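Local coordinates for putative zinc protease (Bordetella pertussis, PDB 3IH6), which probably acts, as a whole protein, as a zinc-dependent endopeptidase of the M16 family, this chain being a piece that includes an inactive-type M16 domain, at residues E[31-36]-E[76-81]; E[61-66]-E[102-107]. One frame throughout, in Å; residues are numbered along the deposited sequence.

Contact 1: residues E[31-36]-E[76-81]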
loop_
_atom_site.group_PDB
_atom_site.type_symbol
_atom_site.label_atom_id
_atom_site.label_comp_id
_atom_site.label_asym_id
_atom_site.label_seq_id
_atom_site.Cartn_x
_atom_site.Cartn_y
_atom_site.Cartn_z
ATOM N N TYR E 31 -8.439 29.017 -6.227
ATOM C CA TYR E 31 -9.837 29.270 -6.496
ATOM C C TYR E 31 -10.680 28.519 -5.445
ATOM O O TYR E 31 -10.180 27.591 -4.771
ATOM C CB TYR E 31 -10.188 28.763 -7.887
ATOM C CG TYR E 31 -9.459 29.422 -9.030
ATOM C CD1 TYR E 31 -10.038 30.496 -9.748
ATOM C CD2 TYR E 31 -8.199 28.987 -9.409
ATOM C CE1 TYR E 31 -9.361 31.119 -10.834
ATOM C CE2 TYR E 31 -7.503 29.607 -10.478
ATOM C CZ TYR E 31 -8.096 30.675 -11.184
ATOM O OH TYR E 31 -7.401 31.240 -12.242
ATOM N N HIS E 32 -11.942 28.890 -5.280
ATOM C CA HIS E 32 -12.810 28.117 -4.369
ATOM C C HIS E 32 -13.707 27.055 -5.010
ATOM O O HIS E 32 -14.090 27.186 -6.159
ATOM C CB HIS E 32 -13.585 28.992 -3.365
ATOM C CG HIS E 32 -14.739 29.752 -3.947
ATOM N ND1 HIS E 32 -14.653 31.094 -4.269
ATOM C CD2 HIS E 32 -16.027 29.394 -4.179
ATOM C CE1 HIS E 32 -15.837 31.523 -4.688
ATOM N NE2 HIS E 32 -16.689 30.514 -4.641
ATOM N N LEU E 33 -14.028 26.004 -4.254
ATOM C CA LEU E 33 -14.905 24.925 -4.744
ATOM C C LEU E 33 -16.368 25.288 -4.555
ATOM O O LEU E 33 -16.679 26.012 -3.628
ATOM C CB LEU E 33 -14.629 23.606 -3.984
ATOM C CG LEU E 33 -13.200 23.030 -4.060
ATOM C CD1 LEU E 33 -12.983 21.875 -3.097
ATOM C CD2 LEU E 33 -12.818 22.652 -5.473
ATOM N N PRO E 34 -17.270 24.760 -5.417
ATOM C CA PRO E 34 -18.699 24.673 -5.091
ATOM C C PRO E 34 -18.894 23.803 -3.847
ATOM O O PRO E 34 -18.008 23.017 -3.496
ATOM C CB PRO E 34 -19.300 23.884 -6.274
ATOM C CG PRO E 34 -18.306 24.002 -7.379
ATOM C CD PRO E 34 -16.962 24.212 -6.753
ATOM N N ALA E 35 -20.053 23.942 -3.214
ATOM C CA ALA E 35 -20.557 22.992 -2.224
ATOM C C ALA E 35 -20.486 21.569 -2.780
ATOM O O ALA E 35 -20.688 21.366 -3.977
ATOM C CB ALA E 35 -21.983 23.359 -1.880
ATOM N N ALA E 36 -20.152 20.597 -1.928
ATOM C CA ALA E 36 -19.970 19.196 -2.361
ATOM C C ALA E 36 -21.284 18.553 -2.814
ATOM O O ALA E 36 -21.272 17.601 -3.598
ATOM C CB ALA E 36 -19.323 18.347 -1.236
ATOM N N THR E 76 -8.024 19.477 -6.149
ATOM C CA THR E 76 -9.209 19.959 -5.465
ATOM C C THR E 76 -9.101 19.465 -4.000
ATOM O O THR E 76 -8.760 18.326 -3.748
ATOM C CB THR E 76 -10.531 19.594 -6.188
ATOM O OG1 THR E 76 -10.604 18.192 -6.376
ATOM C CG2 THR E 76 -10.616 20.254 -7.580
HETATM N N MSE E 77 -9.302 20.379 -3.056
HETATM C CA MSE E 77 -9.050 20.111 -1.652
HETATM C C MSE E 77 -10.291 20.502 -0.863
HETATM O O MSE E 77 -10.401 21.644 -0.397
HETATM C CB MSE E 77 -7.810 20.884 -1.155
HETATM C CG MSE E 77 -6.491 20.452 -1.841
HETATM SE SE MSE E 77 -4.956 21.669 -1.569
HETATM C CE MSE E 77 -5.792 23.225 -2.301
ATOM N N ASP E 78 -11.230 19.571 -0.734
ATOM C CA ASP E 78 -12.475 19.854 0.010
ATOM C C ASP E 78 -12.460 19.508 1.507
ATOM O O ASP E 78 -13.468 19.727 2.183
ATOM C CB ASP E 78 -13.704 19.231 -0.665
ATOM C CG ASP E 78 -15.017 19.879 -0.221
ATOM O OD1 ASP E 78 -15.020 21.120 0.004
ATOM O OD2 ASP E 78 -16.051 19.154 -0.099
ATOM N N GLN E 79 -11.343 18.988 2.019
ATOM C CA GLN E 79 -11.153 18.804 3.471
ATOM C C GLN E 79 -10.911 20.160 4.166
ATOM O O GLN E 79 -11.014 20.262 5.387
ATOM C CB GLN E 79 -10.008 17.799 3.782
ATOM N N LEU E 80 -10.594 21.186 3.380
ATOM C CA LEU E 80 -10.540 22.564 3.864
ATOM C C LEU E 80 -11.929 23.207 3.843
ATOM O O LEU E 80 -12.789 22.840 3.056
ATOM C CB LEU E 80 -9.612 23.396 2.962
ATOM C CG LEU E 80 -8.238 22.798 2.675
ATOM C CD1 LEU E 80 -7.505 23.642 1.620
ATOM C CD2 LEU E 80 -7.503 22.794 3.994
ATOM N N ASP E 81 -12.130 24.169 4.718
ATOM C CA ASP E 81 -13.284 25.014 4.674
ATOM C C ASP E 81 -12.758 26.439 4.827
ATOM O O ASP E 81 -12.324 26.823 5.918
ATOM C CB ASP E 81 -14.272 24.671 5.790
#
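L33, T76 and D78 meet at one end of the antiparallel sheet, where strands 26-32 and 71-77 both run out on either side of strand 84-90. These two strands run parallel to each other, with 84-90 between them and antiparallel to both, and no hydrogen bond joins 31-36 to 76-81. Contact between them comes from side chains, mainly L33, which also touches backbone. Its CG lies beside the backbone N, opposite the carbonyl carbon (chi1 -59°), which sends the forked end across toward 76-81. One branch, CD2, meets the CB and methyl of T76, 3.9 Å from T76 CG2, the two side chains crossing at about a right angle. The other, CD1, lies 3.7 Å from M77 O and equally close to D78 CB, so it rests on the chain just as it leaves the strand. With D78 CG turned opposite its own backbone N (chi1 -160°), the carboxylate splits its contacts: OD1 stands 3.8 Å from L33 CD1, while OD2 reaches to 3.6 Å from A36 CB. T76 keeps its hydroxyl for another partner, the N-terminal nitrogen of S1, probably a residue left from the expression tag. In the backbone, selenomethionine M77 pairs with L84 within the hairpin 71-77/84-90, and L33 with G83 just before strand 84-90. Helix 39-52 lies against this end of the sheet, with L44 on L33 and P34 and with F41 on D78, while M77 also packs on I150 of the second subunit.

Contact 2: residues E[61-66]-E[102-107]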
loop_
_atom_site.group_PDB
_atom_site.type_symbol
_atom_site.label_atom_id
_atom_site.label_comp_id
_atom_site.label_asym_id
_atom_site.label_seq_id
_atom_site.Cartn_x
_atom_site.Cartn_y
_atom_site.Cartn_z
ATOM N N HIS E 61 0.291 21.786 -21.716
ATOM C CA HIS E 61 0.526 22.232 -23.076
ATOM C C HIS E 61 0.840 23.740 -23.199
ATOM O O HIS E 61 1.623 24.137 -24.054
ATOM C CB HIS E 61 -0.670 21.886 -23.960
ATOM C CG HIS E 61 -0.363 21.987 -25.409
ATOM N ND1 HIS E 61 0.364 21.026 -26.074
ATOM C CD2 HIS E 61 -0.639 22.952 -26.317
ATOM C CE1 HIS E 61 0.512 21.389 -27.334
ATOM N NE2 HIS E 61 -0.078 22.558 -27.504
ATOM N N ALA E 62 0.225 24.563 -22.347
ATOM C CA ALA E 62 0.438 26.013 -22.404
ATOM C C ALA E 62 1.781 26.412 -21.809
ATOM O O ALA E 62 2.429 27.326 -22.307
ATOM C CB ALA E 62 -0.701 26.743 -21.692
ATOM N N LEU E 63 2.211 25.711 -20.753
ATOM C CA LEU E 63 3.378 26.151 -19.986
ATOM C C LEU E 63 4.724 25.467 -20.273
ATOM O O LEU E 63 5.770 26.061 -20.053
ATOM C CB LEU E 63 3.046 26.095 -18.487
ATOM C CG LEU E 63 1.769 26.879 -18.108
ATOM C CD1 LEU E 63 1.371 26.680 -16.664
ATOM C CD2 LEU E 63 2.010 28.327 -18.383
ATOM N N VAL E 64 4.696 24.210 -20.710
ATOM C CA VAL E 64 5.913 23.375 -20.746
ATOM C C VAL E 64 6.585 23.309 -22.125
ATOM O O VAL E 64 7.773 23.610 -22.232
ATOM C CB VAL E 64 5.696 21.937 -20.154
ATOM C CG1 VAL E 64 7.002 21.163 -20.164
ATOM C CG2 VAL E 64 5.169 22.017 -18.698
ATOM N N PRO E 65 5.838 22.941 -23.188
ATOM C CA PRO E 65 6.536 22.989 -24.491
ATOM C C PRO E 65 6.980 24.417 -24.793
ATOM O O PRO E 65 7.936 24.636 -25.545
ATOM C CB PRO E 65 5.460 22.574 -25.503
ATOM C CG PRO E 65 4.387 21.861 -24.677
ATOM C CD PRO E 65 4.424 22.547 -23.322
ATOM N N THR E 66 6.279 25.381 -24.208
ATOM C CA THR E 66 6.597 26.793 -24.425
ATOM C C THR E 66 7.794 27.227 -23.557
ATOM O O THR E 66 8.273 28.344 -23.665
ATOM C CB THR E 66 5.373 27.669 -24.124
ATOM O OG1 THR E 66 4.807 27.232 -22.891
ATOM C CG2 THR E 66 4.293 27.505 -25.222
ATOM N N GLN E 102 0.960 34.478 -15.372
ATOM C CA GLN E 102 0.159 35.122 -16.410
ATOM C C GLN E 102 -0.492 34.085 -17.322
ATOM O O GLN E 102 -1.718 34.096 -17.491
ATOM C CB GLN E 102 1.018 36.072 -17.258
ATOM C CG GLN E 102 0.394 36.451 -18.605
ATOM C CD GLN E 102 -0.971 37.102 -18.447
ATOM O OE1 GLN E 102 -1.185 37.869 -17.506
ATOM N NE2 GLN E 102 -1.911 36.783 -19.354
ATOM N N THR E 103 0.324 33.219 -17.926
ATOM C CA THR E 103 -0.196 32.207 -18.808
ATOM C C THR E 103 -1.065 31.185 -18.071
ATOM O O THR E 103 -2.088 30.782 -18.601
ATOM C CB THR E 103 0.917 31.491 -19.581
ATOM O OG1 THR E 103 1.764 32.463 -20.221
ATOM C CG2 THR E 103 0.323 30.532 -20.637
ATOM N N LEU E 104 -0.652 30.743 -16.881
ATOM C CA LEU E 104 -1.468 29.789 -16.090
ATOM C C LEU E 104 -2.912 30.287 -15.863
ATOM O O LEU E 104 -3.867 29.527 -16.020
ATOM C CB LEU E 104 -0.832 29.517 -14.707
ATOM C CG LEU E 104 -1.653 28.598 -13.777
ATOM C CD1 LEU E 104 -1.026 27.228 -13.728
ATOM C CD2 LEU E 104 -1.668 29.182 -12.400
ATOM N N THR E 105 -3.064 31.535 -15.426
ATOM C CA THR E 105 -4.408 32.055 -15.129
ATOM C C THR E 105 -5.200 32.341 -16.415
ATOM O O THR E 105 -6.414 32.143 -16.455
ATOM C CB THR E 105 -4.388 33.338 -14.270
ATOM O OG1 THR E 105 -3.627 34.346 -14.944
ATOM C CG2 THR E 105 -3.812 33.083 -12.883
ATOM N N ALA E 106 -4.532 32.819 -17.465
ATOM C CA ALA E 106 -5.214 32.960 -18.775
ATOM C C ALA E 106 -5.808 31.646 -19.266
ATOM O O ALA E 106 -6.901 31.624 -19.811
ATOM C CB ALA E 106 -4.303 33.555 -19.814
ATOM N N THR E 107 -5.119 30.529 -19.064
ATOM C CA THR E 107 -5.606 29.239 -19.603
ATOM C C THR E 107 -6.819 28.820 -18.809
ATOM O O THR E 107 -7.829 28.350 -19.362
ATOM C CB THR E 107 -4.528 28.118 -19.439
ATOM O OG1 THR E 107 -3.304 28.534 -20.036
ATOM C CG2 THR E 107 -4.997 26.775 -20.008
#
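L63 pushes its forked end against helix 97-109, and its two methyls find different partners. CD2 lies 3.6 Å from T103 CB and as near to the methyl of the same threonine, the two side chains sliding past each other in opposite directions. CD1 turns to the leucine next along, 3.8 Å from L104 CD1. A62 adds a smaller touch one residue earlier: its CB sits 3.6 Å from T107 OG1 and 4.1 Å from T103 CG2, meeting two threonines one helical turn apart.

T103 can offer carbon here because CG2 is set opposite its backbone N while OG1 swings back to the carbonyl of K99. T107 likewise spends its hydroxyl on its own helix, donating from OG1 to T103 O at 2.9 Å. T107 OG1 stands 34° out of the carbonyl plane of T103, and T107 N bonds the same oxygen from the opposite face, so two donors grip T103 O. Both hydroxyls are bonded within the helix: A62 CB rests against an oxygen already used as a donor, while L63 meets carbon.

Further out, A69 packs on L63, L68 on T103 and R58 on T107, while L104 also meets L59 of helix 58-63 and A29 of strand 26-32. Short helix 58-63 thus lies on a helix that itself rests on the antiparallel sheet, an alpha+beta layering as in M16-family domains.

In the fold
From the N terminus, the chain runs along strand 26-32 into 31-36, then through helices 39-52 and 58-63 before strand 71-77 brings it back, where contact 1 closes the loop. Segment 61-66 of contact 2 lies inside that loop, and its partner 102-107 comes only after hairpin strands 71-77 and 84-90; the two loops therefore cross. Contact 1 ties the chain just past strand 26-32 to the end of strand 71-77 and the turn after it, whereas contact 2 joins two helices. Their centres are about 24 Å apart, on opposite sides of the chain's centre. Y31 OH, hydrogen-bonded to E109, lies 4.1 Å from T105 CG2, though neither residue serves its own contact.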